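PDB 2QN5: bowman-Birk type bran trypsin inhibitor from Oryza sativa, which probably inhibits trypsin-like serine endopeptidases through reactive-site loops of the Bowman-Birk type, of which this two-repeat part of a longer protein carries two. Local coordinates for residues 86-90 and 120-126. Residues are numbered along the deposited sequence; the frame is centred on the assembly and turned at random.
Sequences PPTCR and DRFTGHP
In the second Bowman-Birk repeat, residues 86-89 form the returning arm of the probable trypsin-reactive loop, which the disulfide between Cys81 and Cys89 closes; Arg90 follows it. This arm packs against the 120-126 segment. A cis peptide bond precedes Pro86, as is classical for these loops. No hydrogen bond joins the two segments, so the contact rests on packing. Thr88 points its CB at the Gly124 backbone, and its methyl CG2 comes 3.3 Å from His125 N. Cys89 SG packs on CD and CG of Pro126, with SG 3.2 Å from Pro126 CD. The side chain of Thr123 faces the carbonyl oxygens of Pro86 and Pro87. Its OG1 stands between the backbone N and the carbonyl carbon (chi1 80°), and CG2 anti to the carbonyl carbon, which turns both branches to these oxygens. With an alanine in place of Thr123, OG1 and CG2 are gone, and a gap would probably open beside these carbonyls. Arg90 and Arg121 run side by side with guanidinium planes 60° apart. Arg121 NH1 lies over one face of the Arg90 guanidinium; this closeness of like charges is to be read with caution at this resolution. The contact lies near the surface, between coil segments after strand 54-59. There His125 NE2 hydrogen-bonds to Asn10 OD1 of the first repeat, and Phe122 touches Pro71.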
loop_
_atom_site.group_PDB
_atom_site.type_symbol
_atom_site.label_atom_id
_atom_site.label_comp_id
_atom_site.label_asym_id
_atom_site.label_seq_id
_atom_site.Cartn_x
_atom_site.Cartn_y
_atom_site.Cartn_z
ATOM N N PRO A 86 7.936 15.280 21.712
ATOM C CA PRO A 86 8.132 13.824 21.775
ATOM C C PRO A 86 7.063 13.060 22.588
ATOM O O PRO A 86 7.298 11.927 23.016
ATOM C CB PRO A 86 9.506 13.711 22.417
ATOM C CG PRO A 86 9.407 14.771 23.492
ATOM C CD PRO A 86 8.643 15.935 22.832
ATOM N N PRO A 87 5.870 13.655 22.789
ATOM C CA PRO A 87 4.840 12.953 23.572
ATOM C C PRO A 87 4.503 11.539 23.100
ATOM O O PRO A 87 4.370 10.615 23.905
ATOM C CB PRO A 87 3.643 13.909 23.501
ATOM C CG PRO A 87 3.841 14.612 22.189
ATOM C CD PRO A 87 5.316 14.874 22.167
ATOM N N THR A 88 4.376 11.391 21.788
ATOM C CA THR A 88 4.043 10.126 21.145
ATOM C C THR A 88 3.077 9.210 21.921
ATOM O O THR A 88 3.404 8.067 22.248
ATOM C CB THR A 88 5.330 9.350 20.777
ATOM O OG1 THR A 88 6.391 10.285 20.529
ATOM C CG2 THR A 88 5.106 8.521 19.499
ATOM N N CYS A 89 1.894 9.743 22.230
ATOM C CA CYS A 89 0.831 8.987 22.894
ATOM C C CYS A 89 0.923 8.643 24.390
ATOM O O CYS A 89 1.810 9.109 25.113
ATOM C CB CYS A 89 0.615 7.692 22.114
ATOM S SG CYS A 89 0.723 7.894 20.304
ATOM N N ARG A 90 -0.041 7.814 24.812
ATOM C CA ARG A 90 -0.205 7.280 26.171
ATOM C C ARG A 90 -1.638 6.744 26.390
ATOM O O ARG A 90 -2.521 7.459 26.860
ATOM C CB ARG A 90 0.129 8.331 27.244
ATOM C CG ARG A 90 -0.643 9.635 27.132
ATOM C CD ARG A 90 -0.734 10.378 28.479
ATOM N NE ARG A 90 -2.027 10.181 29.145
ATOM C CZ ARG A 90 -2.544 11.011 30.050
ATOM N NH1 ARG A 90 -3.726 10.748 30.598
ATOM N NH2 ARG A 90 -1.882 12.107 30.403
ATOM N N ASP A 120 -0.242 6.088 31.993
ATOM C CA ASP A 120 1.186 6.233 32.289
ATOM C C ASP A 120 1.856 7.401 31.561
ATOM O O ASP A 120 1.560 7.693 30.394
ATOM C CB ASP A 120 1.936 4.938 31.981
ATOM C CG ASP A 120 1.999 4.004 33.168
ATOM O OD1 ASP A 120 0.934 3.566 33.635
ATOM O OD2 ASP A 120 3.119 3.711 33.633
ATOM N N ARG A 121 2.772 8.059 32.262
ATOM C CA ARG A 121 3.474 9.208 31.715
ATOM C C ARG A 121 4.401 8.859 30.553
ATOM O O ARG A 121 4.755 9.727 29.749
ATOM C CB ARG A 121 4.269 9.899 32.826
ATOM C CG ARG A 121 3.446 10.262 34.058
ATOM C CD ARG A 121 2.231 11.124 33.707
ATOM N NE ARG A 121 1.060 10.333 33.321
ATOM C CZ ARG A 121 -0.086 10.850 32.882
ATOM N NH1 ARG A 121 -1.092 10.051 32.563
ATOM N NH2 ARG A 121 -0.226 12.164 32.750
ATOM N N PHE A 122 4.786 7.588 30.469
ATOM C CA PHE A 122 5.683 7.120 29.406
ATOM C C PHE A 122 5.182 7.418 27.977
ATOM O O PHE A 122 3.980 7.326 27.681
ATOM C CB PHE A 122 5.953 5.608 29.574
ATOM C CG PHE A 122 6.759 5.000 28.448
ATOM C CD1 PHE A 122 8.027 5.494 28.130
ATOM C CD2 PHE A 122 6.244 3.948 27.698
ATOM C CE1 PHE A 122 8.769 4.949 27.077
ATOM C CE2 PHE A 122 6.975 3.394 26.645
ATOM C CZ PHE A 122 8.240 3.896 26.334
ATOM N N THR A 123 6.122 7.771 27.098
ATOM C CA THR A 123 5.807 8.090 25.709
ATOM C C THR A 123 6.174 6.946 24.762
ATOM O O THR A 123 6.248 5.783 25.165
ATOM C CB THR A 123 6.569 9.339 25.237
ATOM O OG1 THR A 123 7.917 8.975 24.909
ATOM C CG2 THR A 123 6.585 10.398 26.333
ATOM N N GLY A 124 6.395 7.294 23.495
ATOM C CA GLY A 124 6.754 6.301 22.503
ATOM C C GLY A 124 5.599 5.781 21.661
ATOM O O GLY A 124 4.455 5.673 22.126
ATOM N N HIS A 125 5.928 5.463 20.409
ATOM C CA HIS A 125 5.008 4.929 19.399
ATOM C C HIS A 125 4.140 3.788 19.920
ATOM O O HIS A 125 4.633 2.700 20.212
ATOM C CB HIS A 125 5.840 4.435 18.228
ATOM C CG HIS A 125 7.265 4.183 18.601
ATOM N ND1 HIS A 125 7.618 3.477 19.730
ATOM C CD2 HIS A 125 8.424 4.596 18.038
ATOM C CE1 HIS A 125 8.933 3.467 19.850
ATOM N NE2 HIS A 125 9.447 4.139 18.836
ATOM N N PRO A 126 2.826 4.013 20.012
ATOM C CA PRO A 126 1.937 2.964 20.504
ATOM C C PRO A 126 1.968 1.740 19.611
ATOM O O PRO A 126 2.163 1.832 18.396
ATOM C CB PRO A 126 0.579 3.641 20.486
ATOM C CG PRO A 126 0.679 4.501 19.272
ATOM C CD PRO A 126 2.053 5.119 19.427
#